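Local atomic coordinates of tail component (Lactobacillus phage J-1, PDB entry 5LY8), a protein that forms part of the phage's distal tail, where this second carbohydrate-binding module probably recognises sugars on the surface of the Lactobacillus host. Residues R99-T104 / N225-Y230; A106-R111 / G221-W226; G110-N115 / A124-F129; D165-A170 / R185-D190. All coordinates share one frame; numbering follows the deposited sequence.

Interaction 1: residues R99-T104 / N225-Y230; sequences RVNVGT and NWQDSY. With MG (magnesium ion), chain C.
The W226 indole meets the backbone of R99 at its edge: the carbonyl O of R99 lies in the ring plane, 3.4 Å from CD1. V100 CG1 approaches the same ring obliquely. F22 and F213 also pack against this indole, and its NE1 is hydrogen-bonded to N98 OD1. On the other side of the sheet, the R99 guanidinium and the Q227 amide are nearly parallel, with planes 12° apart. They do not bond directly. A water links them, accepting from R99 NH2 and lying 2.8 Å from Q227 OE1. The R99 chain is extended, with CG anti to the backbone N (chi1 -177°), and this carries the guanidinium out to the Q227 amide, the two side chains crossing at a slant. Q227 NE2 donates to N225 OD1 at 2.8 Å in a nearly straight bond, which fixes the rotation of the Q227 amide. N225 OD1 also rests against N101 CB at 3.3 Å.

Four backbone hydrogen bonds join the strands. R99 N donates to D228 O and Q227 N to R99 O; N101 and N225 exchange a pair. The register slips by one residue between R99 and V100, a beta bulge. Q227 O binds a magnesium ion at 2.3 Å, together with D21, G59 and three waters. One of these waters donates to D228 OD1, which H19 also holds. The contact is an antiparallel strand pair with a beta bulge beside a magnesium site, in a domain of the concanavalin-like clan.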
loop_
_atom_site.group_PDB
_atom_site.type_symbol
_atom_site.label_atom_id
_atom_site.label_comp_id
_atom_site.label_asym_id
_atom_site.label_seq_id
_atom_site.Cartn_x
_atom_site.Cartn_y
_atom_site.Cartn_z
ATOM N N ARG A 99 -2.678 8.439 -2.065
ATOM C CA ARG A 99 -2.926 8.927 -3.425
ATOM C C ARG A 99 -1.703 8.684 -4.275
ATOM O O ARG A 99 -0.599 9.058 -3.874
ATOM C CB ARG A 99 -3.247 10.420 -3.393
ATOM C CG ARG A 99 -3.579 10.948 -4.778
ATOM C CD ARG A 99 -4.194 12.323 -4.720
ATOM N NE ARG A 99 -4.296 12.857 -6.078
ATOM C CZ ARG A 99 -5.211 13.733 -6.480
ATOM N NH1 ARG A 99 -6.122 14.193 -5.626
ATOM N NH2 ARG A 99 -5.233 14.142 -7.746
ATOM N N VAL A 100 -1.895 8.094 -5.461
ATOM C CA VAL A 100 -0.795 7.811 -6.379
ATOM C C VAL A 100 -1.179 8.271 -7.782
ATOM O O VAL A 100 -2.359 8.460 -8.107
ATOM C CB VAL A 100 -0.437 6.290 -6.418
ATOM C CG1 VAL A 100 0.113 5.813 -5.074
ATOM C CG2 VAL A 100 -1.638 5.433 -6.846
ATOM N N ASN A 101 -0.167 8.416 -8.626
ATOM C CA ASN A 101 -0.363 8.573 -10.045
ATOM C C ASN A 101 0.470 7.440 -10.641
ATOM O O ASN A 101 1.653 7.293 -10.317
ATOM C CB ASN A 101 0.095 9.935 -10.529
ATOM C CG ASN A 101 -0.154 10.142 -12.010
ATOM O OD1 ASN A 101 -1.068 10.886 -12.421
ATOM N ND2 ASN A 101 0.631 9.548 -12.834
ATOM N N VAL A 102 -0.168 6.616 -11.458
ATOM C CA VAL A 102 0.545 5.456 -11.928
ATOM C C VAL A 102 0.198 5.209 -13.382
ATOM O O VAL A 102 -0.939 5.453 -13.813
ATOM C CB VAL A 102 0.309 4.254 -10.925
ATOM C CG1 VAL A 102 -1.171 3.907 -10.716
ATOM C CG2 VAL A 102 1.157 3.029 -11.270
ATOM N N GLY A 103 1.210 4.827 -14.148
ATOM C CA GLY A 103 1.050 4.537 -15.562
ATOM C C GLY A 103 2.010 3.445 -15.954
ATOM O O GLY A 103 3.068 3.320 -15.364
ATOM N N THR A 104 1.641 2.667 -17.010
ATOM C CA THR A 104 2.532 1.590 -17.423
ATOM C C THR A 104 2.479 1.415 -18.947
ATOM O O THR A 104 1.712 2.078 -19.671
ATOM C CB THR A 104 2.266 0.301 -16.579
ATOM O OG1 THR A 104 3.274 -0.709 -16.826
ATOM C CG2 THR A 104 0.866 -0.300 -16.802
ATOM N N ASN A 225 4.160 7.770 -8.869
ATOM C CA ASN A 225 4.437 8.804 -7.903
ATOM C C ASN A 225 3.380 8.764 -6.806
ATOM O O ASN A 225 2.306 8.181 -7.004
ATOM C CB ASN A 225 4.659 10.170 -8.544
ATOM C CG ASN A 225 3.466 10.816 -9.156
ATOM O OD1 ASN A 225 2.448 11.018 -8.482
ATOM N ND2 ASN A 225 3.563 11.128 -10.447
ATOM N N TRP A 226 3.702 9.315 -5.633
ATOM C CA TRP A 226 2.893 9.177 -4.423
ATOM C C TRP A 226 2.651 10.586 -3.926
ATOM O O TRP A 226 3.595 11.316 -3.610
ATOM C CB TRP A 226 3.722 8.349 -3.454
ATOM C CG TRP A 226 3.131 8.046 -2.111
ATOM C CD1 TRP A 226 1.808 7.932 -1.773
ATOM C CD2 TRP A 226 3.881 7.697 -0.943
ATOM N NE1 TRP A 226 1.695 7.534 -0.452
ATOM C CE2 TRP A 226 2.956 7.396 0.076
ATOM C CE3 TRP A 226 5.255 7.645 -0.648
ATOM C CZ2 TRP A 226 3.364 7.056 1.371
ATOM C CZ3 TRP A 226 5.660 7.285 0.623
ATOM C CH2 TRP A 226 4.722 6.999 1.618
ATOM N N GLN A 227 1.379 11.016 -3.947
ATOM C CA GLN A 227 1.043 12.427 -3.744
ATOM C C GLN A 227 0.513 12.776 -2.368
ATOM O O GLN A 227 0.513 13.957 -2.011
ATOM C CB GLN A 227 0.052 12.918 -4.825
ATOM C CG GLN A 227 0.478 12.493 -6.241
ATOM C CD GLN A 227 -0.049 13.322 -7.389
ATOM O OE1 GLN A 227 -0.868 14.260 -7.214
ATOM N NE2 GLN A 227 0.460 13.000 -8.591
ATOM N N ASP A 228 0.073 11.786 -1.585
ATOM C CA ASP A 228 -0.517 12.066 -0.285
ATOM C C ASP A 228 -0.631 10.759 0.456
ATOM O O ASP A 228 -0.839 9.699 -0.157
ATOM C CB ASP A 228 -1.928 12.688 -0.468
ATOM C CG ASP A 228 -2.453 13.388 0.769
ATOM O OD1 ASP A 228 -1.997 14.514 1.049
ATOM O OD2 ASP A 228 -3.247 12.762 1.517
ATOM N N SER A 229 -0.521 10.820 1.787
ATOM C CA SER A 229 -0.696 9.641 2.623
ATOM C C SER A 229 -1.301 10.044 3.954
ATOM O O SER A 229 -0.836 11.012 4.564
ATOM C CB SER A 229 0.661 8.989 2.898
ATOM O OG SER A 229 0.541 7.737 3.564
ATOM N N TYR A 230 -2.262 9.265 4.469
ATOM C CA TYR A 230 -2.744 9.509 5.825
ATOM C C TYR A 230 -3.372 8.257 6.356
ATOM O O TYR A 230 -3.846 7.392 5.606
ATOM C CB TYR A 230 -3.692 10.720 5.962
ATOM C CG TYR A 230 -4.977 10.645 5.184
ATOM C CD1 TYR A 230 -6.113 10.048 5.728
ATOM C CD2 TYR A 230 -5.085 11.239 3.936
ATOM C CE1 TYR A 230 -7.325 10.045 5.043
ATOM C CE2 TYR A 230 -6.287 11.222 3.230
ATOM C CZ TYR A 230 -7.406 10.636 3.794
ATOM O OH TYR A 230 -8.586 10.595 3.072
HETATM MG MG MG C . 0.940 16.247 -1.982
HETATM O O HOH W 1 -2.770 14.452 -9.191
HETATM O O HOH W 2 -1.179 16.333 -0.795
HETATM O O HOH W 3 0.908 18.721 -1.705
HETATM O O HOH W 4 -0.324 17.045 -3.909
#

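Interaction 2: residues A106-R111 / G221-W226; sequences AAEVGR and GWSINW. With MG (magnesium ion), chain B.
W222 and G110 make the main apolar contact. G110 CA sits over the five-membered ring of W222, 3.5 Å from its centroid and 3° off the normal, a CH-pi contact. The backbone continues across the same face: G110 C is 3.5 Å from CE2, and R111 N lies above the rim near CZ2. Glycine has no side chain to hold the indole off the backbone. W222 CG stands between its own backbone N and carbonyl carbon (chi1 66°), which turns the ring toward 106-111.

Direct polar contacts are few. W222 N gives V109 O a weak bond of 3.3 Å. The E108 side chain runs extended along G221 and W222, with OE1 3.3 Å from W222 CA.

Waters do more of the joining. One donates to E108 OE1 and is bonded to S223 OG. Another donates to R111 O and accepts from W222 NE1 at 2.9 Å, in the plane of the indole.

A magnesium ion binds A106 O at 2.5 Å and E108 O at 2.3 Å, with D130, S132 and N135 among its other ligands. The chemistry implies a division of labour: the metal probably holds the 106-108 turn through two of its carbonyls, while W222 packing on G110 and R111, with bridging waters, joins the segment to 221-226.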
loop_
_atom_site.group_PDB
_atom_site.type_symbol
_atom_site.label_atom_id
_atom_site.label_comp_id
_atom_site.label_asym_id
_atom_site.label_seq_id
_atom_site.Cartn_x
_atom_site.Cartn_y
_atom_site.Cartn_z
ATOM N N ALA A 106 3.718 -1.883 -22.040
ATOM C CA ALA A 106 4.084 -3.265 -22.108
ATOM C C ALA A 106 5.441 -3.580 -21.508
ATOM O O ALA A 106 5.501 -4.434 -20.636
ATOM C CB ALA A 106 3.992 -3.765 -23.542
ATOM N N ALA A 107 6.490 -2.825 -21.863
ATOM C CA ALA A 107 7.853 -3.149 -21.447
ATOM C C ALA A 107 8.156 -2.809 -19.997
ATOM O O ALA A 107 9.165 -3.248 -19.456
ATOM C CB ALA A 107 8.854 -2.453 -22.368
ATOM N N GLU A 108 7.269 -2.036 -19.350
ATOM C CA GLU A 108 7.478 -1.584 -17.980
ATOM C C GLU A 108 7.013 -2.593 -16.957
ATOM O O GLU A 108 6.005 -3.285 -17.155
ATOM C CB GLU A 108 6.818 -0.227 -17.761
ATOM C CG GLU A 108 7.398 0.844 -18.676
ATOM C CD GLU A 108 6.709 2.189 -18.622
ATOM O OE1 GLU A 108 5.775 2.377 -17.822
ATOM O OE2 GLU A 108 7.086 3.060 -19.442
ATOM N N VAL A 109 7.728 -2.620 -15.812
ATOM C CA VAL A 109 7.455 -3.514 -14.690
ATOM C C VAL A 109 7.509 -2.702 -13.408
ATOM O O VAL A 109 8.448 -1.910 -13.208
ATOM C CB VAL A 109 8.470 -4.695 -14.668
ATOM C CG1 VAL A 109 8.434 -5.484 -13.364
ATOM C CG2 VAL A 109 8.245 -5.620 -15.866
ATOM N N GLY A 110 6.559 -2.918 -12.514
ATOM C CA GLY A 110 6.624 -2.204 -11.249
ATOM C C GLY A 110 5.596 -2.734 -10.294
ATOM O O GLY A 110 4.665 -3.433 -10.689
ATOM N N ARG A 111 5.763 -2.397 -9.022
ATOM C CA ARG A 111 4.857 -2.826 -7.965
ATOM C C ARG A 111 4.820 -1.752 -6.906
ATOM O O ARG A 111 5.845 -1.126 -6.630
ATOM C CB ARG A 111 5.380 -4.157 -7.339
ATOM C CG ARG A 111 4.679 -4.617 -6.073
ATOM C CD ARG A 111 5.307 -5.922 -5.554
ATOM N NE ARG A 111 4.507 -6.501 -4.470
ATOM C CZ ARG A 111 3.443 -7.259 -4.638
ATOM N NH1 ARG A 111 3.053 -7.608 -5.863
ATOM N NH2 ARG A 111 2.745 -7.665 -3.595
ATOM N N GLY A 221 11.266 0.449 -15.396
ATOM C CA GLY A 221 10.204 0.701 -14.438
ATOM C C GLY A 221 8.978 1.356 -14.996
ATOM O O GLY A 221 9.038 2.110 -15.973
ATOM N N TRP A 222 7.871 1.155 -14.317
ATOM C CA TRP A 222 6.656 1.870 -14.636
ATOM C C TRP A 222 6.734 3.319 -14.121
ATOM O O TRP A 222 7.710 3.684 -13.451
ATOM C CB TRP A 222 5.426 1.114 -14.114
ATOM C CG TRP A 222 5.240 0.977 -12.628
ATOM C CD1 TRP A 222 6.051 1.427 -11.618
ATOM C CD2 TRP A 222 4.112 0.375 -11.994
ATOM N NE1 TRP A 222 5.495 1.122 -10.391
ATOM C CE2 TRP A 222 4.297 0.489 -10.598
ATOM C CE3 TRP A 222 2.947 -0.243 -12.475
ATOM C CZ2 TRP A 222 3.356 -0.000 -9.678
ATOM C CZ3 TRP A 222 2.023 -0.723 -11.563
ATOM C CH2 TRP A 222 2.239 -0.609 -10.189
ATOM N N SER A 223 5.721 4.129 -14.439
ATOM C CA SER A 223 5.693 5.510 -13.955
ATOM C C SER A 223 4.867 5.539 -12.695
ATOM O O SER A 223 3.719 5.118 -12.690
ATOM C CB SER A 223 5.086 6.441 -14.990
ATOM O OG SER A 223 5.901 6.504 -16.153
ATOM N N ILE A 224 5.488 5.954 -11.577
ATOM C CA ILE A 224 4.798 5.933 -10.305
ATOM C C ILE A 224 5.173 7.121 -9.458
ATOM O O ILE A 224 6.349 7.446 -9.334
ATOM C CB ILE A 224 5.107 4.584 -9.565
ATOM C CG1 ILE A 224 4.417 4.470 -8.198
ATOM C CG2 ILE A 224 6.608 4.308 -9.428
ATOM C CD1 ILE A 224 2.921 4.506 -8.244
ATOM N N ASN A 225 4.160 7.770 -8.869
ATOM C CA ASN A 225 4.437 8.804 -7.903
ATOM C C ASN A 225 3.380 8.764 -6.806
ATOM O O ASN A 225 2.306 8.181 -7.004
ATOM C CB ASN A 225 4.659 10.170 -8.544
ATOM C CG ASN A 225 3.466 10.816 -9.156
ATOM O OD1 ASN A 225 2.448 11.018 -8.482
ATOM N ND2 ASN A 225 3.563 11.128 -10.447
ATOM N N TRP A 226 3.702 9.315 -5.633
ATOM C CA TRP A 226 2.893 9.177 -4.423
ATOM C C TRP A 226 2.651 10.586 -3.926
ATOM O O TRP A 226 3.595 11.316 -3.610
ATOM C CB TRP A 226 3.722 8.349 -3.454
ATOM C CG TRP A 226 3.131 8.046 -2.111
ATOM C CD1 TRP A 226 1.808 7.932 -1.773
ATOM C CD2 TRP A 226 3.881 7.697 -0.943
ATOM N NE1 TRP A 226 1.695 7.534 -0.452
ATOM C CE2 TRP A 226 2.956 7.396 0.076
ATOM C CE3 TRP A 226 5.255 7.645 -0.648
ATOM C CZ2 TRP A 226 3.364 7.056 1.371
ATOM C CZ3 TRP A 226 5.660 7.285 0.623
ATOM C CH2 TRP A 226 4.722 6.999 1.618
HETATM MG MG MG B . 4.396 -4.440 -18.378
HETATM O O HOH W 5 4.828 4.877 -18.097
HETATM O O HOH W 6 10.281 2.949 -18.170
HETATM O O HOH W 7 6.657 1.250 -7.742
#

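Interaction 3: residues G110-N115 / A124-F129; sequences GRFEFN and ASLALF
F112 and L128 form the tight part of this buried contact. L128 CB lies over one face of the F112 ring, 3.8 Å from its centroid, toward the rim. L128 CD2 approaches CE2, and L126 CD2 comes to the ring edge, 4.1 Å from CE1. F112 CG takes the position between backbone N and carbonyl carbon (chi1 64°), which swings the ring across to L128. F114 shares this face and packs on W226.

The face of R111, E113 and N115 is mixed, and loose only at E113, whose CG stays 4.3 Å from A127 CB. All the touching residues are buried, so neither face is a solvent side. The A127 methyl lies over one face of the R111 guanidinium; R111 NH1 lies obliquely beside the F129 ring. S125 OG donates to N115 OD1 at 2.7 Å. The backbones are joined by paired bonds at F112-L128 and F114-L126.

Within its own strand, R111 forms a salt bridge with E113, NE and NH2 both gripping OE2 side-on, and N115 ND2 donates to OE1 at 2.9 Å. The backbone N atoms of A37 and F38 also reach this carboxylate. Although buried, E113 is thus met by several donors and by the R111 charge, which probably favours its ionised form.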
loop_
_atom_site.group_PDB
_atom_site.type_symbol
_atom_site.label_atom_id
_atom_site.label_comp_id
_atom_site.label_asym_id
_atom_site.label_seq_id
_atom_site.Cartn_x
_atom_site.Cartn_y
_atom_site.Cartn_z
ATOM N N GLY A 110 6.559 -2.918 -12.514
ATOM C CA GLY A 110 6.624 -2.204 -11.249
ATOM C C GLY A 110 5.596 -2.734 -10.294
ATOM O O GLY A 110 4.665 -3.433 -10.689
ATOM N N ARG A 111 5.763 -2.397 -9.022
ATOM C CA ARG A 111 4.857 -2.826 -7.965
ATOM C C ARG A 111 4.820 -1.752 -6.906
ATOM O O ARG A 111 5.845 -1.126 -6.630
ATOM C CB ARG A 111 5.380 -4.157 -7.339
ATOM C CG ARG A 111 4.679 -4.617 -6.073
ATOM C CD ARG A 111 5.307 -5.922 -5.554
ATOM N NE ARG A 111 4.507 -6.501 -4.470
ATOM C CZ ARG A 111 3.443 -7.259 -4.638
ATOM N NH1 ARG A 111 3.053 -7.608 -5.863
ATOM N NH2 ARG A 111 2.745 -7.665 -3.595
ATOM N N PHE A 112 3.657 -1.586 -6.251
ATOM C CA PHE A 112 3.624 -0.883 -4.976
ATOM C C PHE A 112 2.832 -1.683 -3.976
ATOM O O PHE A 112 1.947 -2.459 -4.347
ATOM C CB PHE A 112 3.154 0.583 -5.039
ATOM C CG PHE A 112 1.742 0.850 -5.477
ATOM C CD1 PHE A 112 0.666 0.502 -4.668
ATOM C CD2 PHE A 112 1.486 1.584 -6.625
ATOM C CE1 PHE A 112 -0.644 0.806 -5.053
ATOM C CE2 PHE A 112 0.180 1.938 -6.973
ATOM C CZ PHE A 112 -0.872 1.567 -6.174
ATOM N N GLU A 113 3.193 -1.513 -2.703
ATOM C CA GLU A 113 2.469 -2.059 -1.563
ATOM C C GLU A 113 2.170 -0.950 -0.595
ATOM O O GLU A 113 3.064 -0.161 -0.262
ATOM C CB GLU A 113 3.272 -3.141 -0.830
ATOM C CG GLU A 113 3.491 -4.395 -1.648
ATOM C CD GLU A 113 4.248 -5.482 -0.917
ATOM O OE1 GLU A 113 4.567 -5.317 0.290
ATOM O OE2 GLU A 113 4.542 -6.511 -1.579
ATOM N N PHE A 114 0.927 -0.917 -0.100
ATOM C CA PHE A 114 0.529 -0.103 1.044
ATOM C C PHE A 114 0.099 -1.109 2.109
ATOM O O PHE A 114 -0.901 -1.823 1.939
ATOM C CB PHE A 114 -0.567 0.902 0.707
ATOM C CG PHE A 114 -0.060 1.987 -0.218
ATOM C CD1 PHE A 114 0.866 2.909 0.225
ATOM C CD2 PHE A 114 -0.468 2.045 -1.538
ATOM C CE1 PHE A 114 1.366 3.899 -0.639
ATOM C CE2 PHE A 114 0.018 3.048 -2.401
ATOM C CZ PHE A 114 0.923 3.976 -1.936
ATOM N N ASN A 115 0.899 -1.197 3.186
ATOM C CA ASN A 115 0.769 -2.228 4.200
ATOM C C ASN A 115 0.501 -1.687 5.569
ATOM O O ASN A 115 1.056 -0.648 5.950
ATOM C CB ASN A 115 2.112 -3.004 4.264
ATOM C CG ASN A 115 2.460 -3.681 2.969
ATOM O OD1 ASN A 115 1.576 -3.955 2.160
ATOM N ND2 ASN A 115 3.736 -3.935 2.728
ATOM N N ALA A 124 -2.550 -6.265 6.818
ATOM C CA ALA A 124 -3.220 -6.081 5.524
ATOM C C ALA A 124 -2.240 -5.497 4.535
ATOM O O ALA A 124 -1.435 -4.635 4.900
ATOM C CB ALA A 124 -4.441 -5.153 5.667
ATOM N N SER A 125 -2.321 -5.943 3.268
ATOM C CA SER A 125 -1.445 -5.450 2.215
ATOM C C SER A 125 -2.212 -5.236 0.940
ATOM O O SER A 125 -2.797 -6.195 0.390
ATOM C CB SER A 125 -0.303 -6.434 1.960
ATOM O OG SER A 125 0.482 -5.995 0.852
ATOM N N LEU A 126 -2.234 -3.967 0.486
ATOM C CA LEU A 126 -2.843 -3.588 -0.787
ATOM C C LEU A 126 -1.713 -3.479 -1.816
ATOM O O LEU A 126 -0.754 -2.745 -1.569
ATOM C CB LEU A 126 -3.568 -2.247 -0.630
ATOM C CG LEU A 126 -4.389 -1.750 -1.823
ATOM C CD1 LEU A 126 -5.375 -0.680 -1.362
ATOM C CD2 LEU A 126 -3.509 -1.182 -2.962
ATOM N N ALA A 127 -1.802 -4.193 -2.928
ATOM C CA ALA A 127 -0.775 -4.097 -3.962
ATOM C C ALA A 127 -1.365 -3.773 -5.300
ATOM O O ALA A 127 -2.495 -4.160 -5.613
ATOM C CB ALA A 127 0.045 -5.391 -4.045
ATOM N N LEU A 128 -0.579 -3.046 -6.115
ATOM C CA LEU A 128 -0.827 -2.888 -7.532
ATOM C C LEU A 128 0.461 -3.288 -8.224
ATOM O O LEU A 128 1.541 -2.888 -7.770
ATOM C CB LEU A 128 -1.196 -1.448 -7.914
ATOM C CG LEU A 128 -1.591 -1.232 -9.367
ATOM C CD1 LEU A 128 -2.953 -1.866 -9.695
ATOM C CD2 LEU A 128 -1.642 0.251 -9.717
ATOM N N PHE A 129 0.385 -4.071 -9.285
ATOM C CA PHE A 129 1.607 -4.463 -9.957
ATOM C C PHE A 129 1.382 -4.814 -11.434
ATOM O O PHE A 129 0.338 -5.214 -11.841
ATOM C CB PHE A 129 2.299 -5.643 -9.233
ATOM C CG PHE A 129 1.453 -6.879 -9.146
ATOM C CD1 PHE A 129 0.560 -7.091 -8.076
ATOM C CD2 PHE A 129 1.538 -7.850 -10.132
ATOM C CE1 PHE A 129 -0.202 -8.281 -8.048
ATOM C CE2 PHE A 129 0.763 -8.991 -10.070
ATOM C CZ PHE A 129 -0.068 -9.188 -9.052
#

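Interaction 4: residues D165-A170 / R185-D190; sequences DGNYNA and RIDLGD
N167 and D187 each place CG anti to the carbonyl carbon, with chi1 of -61° and -57°. These torsions bring amide and carboxylate together at about a right angle, with planes 83° apart. N167 ND2 donates to the syn lone pair of D187 OD2 at 2.8 Å, and the oxygen lies in the amide plane. The backbone N of N167 donates to D187 OD1 at 3.0 Å in an almost straight bond, but from above the carboxylate plane. Both carboxylate oxygens are therefore held by one residue. A water adds a further bond to OD1 and also donates to D165 O.

G166 CA lies 3.5 Å from D187 OD1. I186 N donates to N167 O at 3.1 Å, and a second water joins that oxygen to D187 N. This water sits over the centre of one face of the Y168 ring. The I186 and N169 side chains cross at about a right angle, with I186 CD1 3.6 Å from N169 OD1. R185 CG touches Y168 CE2 at 3.6 Å, while the arginine bends back so that NE and NH2 both donate to G189 O.

The turn 185-190 links strands 178-185 and 191-197 and packs at the surface on strand 166-175. Strand 94-103 lies on the other side of 166-175, paired through V100 and V102, and its R99 side chain touches N167, N169 and I186.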
loop_
_atom_site.group_PDB
_atom_site.type_symbol
_atom_site.label_atom_id
_atom_site.label_comp_id
_atom_site.label_asym_id
_atom_site.label_seq_id
_atom_site.Cartn_x
_atom_site.Cartn_y
_atom_site.Cartn_z
ATOM N N ASP A 165 -3.957 4.913 -17.255
ATOM C CA ASP A 165 -2.912 5.625 -16.523
ATOM C C ASP A 165 -3.535 6.865 -15.850
ATOM O O ASP A 165 -4.396 7.531 -16.442
ATOM C CB ASP A 165 -1.872 6.138 -17.517
ATOM C CG ASP A 165 -1.017 5.100 -18.216
ATOM O OD1 ASP A 165 -1.090 3.902 -17.839
ATOM O OD2 ASP A 165 -0.200 5.502 -19.069
ATOM N N GLY A 166 -3.115 7.168 -14.627
ATOM C CA GLY A 166 -3.631 8.374 -14.000
ATOM C C GLY A 166 -3.657 8.332 -12.500
ATOM O O GLY A 166 -2.876 7.623 -11.872
ATOM N N ASN A 167 -4.544 9.124 -11.922
ATOM C CA ASN A 167 -4.627 9.356 -10.495
ATOM C C ASN A 167 -5.578 8.421 -9.776
ATOM O O ASN A 167 -6.734 8.260 -10.177
ATOM C CB ASN A 167 -5.084 10.819 -10.270
ATOM C CG ASN A 167 -4.103 11.825 -10.851
ATOM O OD1 ASN A 167 -2.937 11.883 -10.435
ATOM N ND2 ASN A 167 -4.563 12.623 -11.840
ATOM N N TYR A 168 -5.092 7.796 -8.684
ATOM C CA TYR A 168 -5.906 6.859 -7.929
ATOM C C TYR A 168 -5.721 7.057 -6.440
ATOM O O TYR A 168 -4.639 7.473 -6.001
ATOM C CB TYR A 168 -5.456 5.400 -8.250
ATOM C CG TYR A 168 -5.790 4.927 -9.649
ATOM C CD1 TYR A 168 -4.935 5.180 -10.718
ATOM C CD2 TYR A 168 -6.988 4.265 -9.912
ATOM C CE1 TYR A 168 -5.275 4.810 -12.017
ATOM C CE2 TYR A 168 -7.297 3.827 -11.191
ATOM C CZ TYR A 168 -6.456 4.126 -12.237
ATOM O OH TYR A 168 -6.786 3.734 -13.511
ATOM N N ASN A 169 -6.770 6.748 -5.659
ATOM C CA ASN A 169 -6.639 6.640 -4.212
ATOM C C ASN A 169 -6.650 5.159 -3.871
ATOM O O ASN A 169 -7.630 4.468 -4.156
ATOM C CB ASN A 169 -7.764 7.349 -3.457
ATOM C CG ASN A 169 -7.537 8.829 -3.316
ATOM O OD1 ASN A 169 -8.478 9.642 -3.435
ATOM N ND2 ASN A 169 -6.314 9.225 -3.056
ATOM N N ALA A 170 -5.558 4.654 -3.301
ATOM C CA ALA A 170 -5.464 3.272 -2.826
ATOM C C ALA A 170 -5.847 3.301 -1.362
ATOM O O ALA A 170 -5.227 4.018 -0.563
ATOM C CB ALA A 170 -4.046 2.732 -3.000
ATOM N N ARG A 185 -10.765 5.580 -8.884
ATOM C CA ARG A 185 -10.364 6.313 -10.073
ATOM C C ARG A 185 -10.701 7.780 -9.854
ATOM O O ARG A 185 -11.848 8.181 -10.053
ATOM C CB ARG A 185 -11.164 5.848 -11.293
ATOM C CG ARG A 185 -10.772 4.541 -11.891
ATOM C CD ARG A 185 -11.236 4.451 -13.346
ATOM N NE ARG A 185 -12.655 4.797 -13.449
ATOM C CZ ARG A 185 -13.367 4.774 -14.566
ATOM N NH1 ARG A 185 -12.812 4.377 -15.707
ATOM N NH2 ARG A 185 -14.648 5.124 -14.550
ATOM N N ILE A 186 -9.743 8.584 -9.418
ATOM C CA ILE A 186 -9.933 10.011 -9.161
ATOM C C ILE A 186 -10.344 10.747 -10.462
ATOM O O ILE A 186 -11.218 11.605 -10.426
ATOM C CB ILE A 186 -8.642 10.643 -8.518
ATOM C CG1 ILE A 186 -8.297 9.988 -7.152
ATOM C CG2 ILE A 186 -8.764 12.203 -8.395
ATOM C CD1 ILE A 186 -6.980 10.401 -6.572
ATOM N N ASP A 187 -9.702 10.426 -11.588
ATOM C CA ASP A 187 -9.930 11.111 -12.866
ATOM C C ASP A 187 -11.247 10.802 -13.536
ATOM O O ASP A 187 -11.768 11.663 -14.258
ATOM C CB ASP A 187 -8.813 10.765 -13.864
ATOM C CG ASP A 187 -7.406 11.076 -13.407
ATOM O OD1 ASP A 187 -6.478 10.364 -13.844
ATOM O OD2 ASP A 187 -7.237 12.024 -12.578
ATOM N N LEU A 188 -11.765 9.579 -13.367
ATOM C CA LEU A 188 -12.938 9.147 -14.135
ATOM C C LEU A 188 -14.154 8.667 -13.334
ATOM O O LEU A 188 -15.216 8.440 -13.934
ATOM C CB LEU A 188 -12.507 8.057 -15.141
ATOM C CG LEU A 188 -11.461 8.455 -16.199
ATOM C CD1 LEU A 188 -10.869 7.225 -16.877
ATOM C CD2 LEU A 188 -12.060 9.389 -17.269
ATOM N N GLY A 189 -14.003 8.494 -12.023
ATOM C CA GLY A 189 -15.086 8.064 -11.144
ATOM C C GLY A 189 -15.075 6.572 -10.874
ATOM O O GLY A 189 -14.523 5.798 -11.658
ATOM N N ASP A 190 -15.707 6.166 -9.761
ATOM C CA ASP A 190 -15.794 4.759 -9.346
ATOM C C ASP A 190 -14.397 4.152 -9.177
ATOM O O ASP A 190 -13.515 4.843 -8.666
ATOM C CB ASP A 190 -16.737 3.939 -10.276
ATOM C CG ASP A 190 -18.138 4.484 -10.344
ATOM O OD1 ASP A 190 -18.648 4.939 -9.302
ATOM O OD2 ASP A 190 -18.716 4.488 -11.451
HETATM O O HOH W 8 -7.021 8.296 -15.760
HETATM O O HOH W 9 -8.341 7.761 -12.310
#

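Overall arrangement
Interactions 1 and 4 lie in the six-stranded antiparallel sheet. Their centres are about 10 Å apart, and strand 94-103 stands between 223-238 and 166-175. Interaction 3 is a hairpin of the other large sheet. Its F112, F114 and L128 pack against V100, V102 and W226 of interaction 1, about 12 Å away between centres. Interaction 2 connects the sheets at one end: it shares strand 223-238 with interaction 1 and strand 110-118 with interaction 3. Along the chain, interaction 3 closes before interaction 4 opens, and both are nested inside the loop closed by interaction 1. The two sheets thus enclose a common apolar core, with magnesium ions bound at interactions 1 and 2.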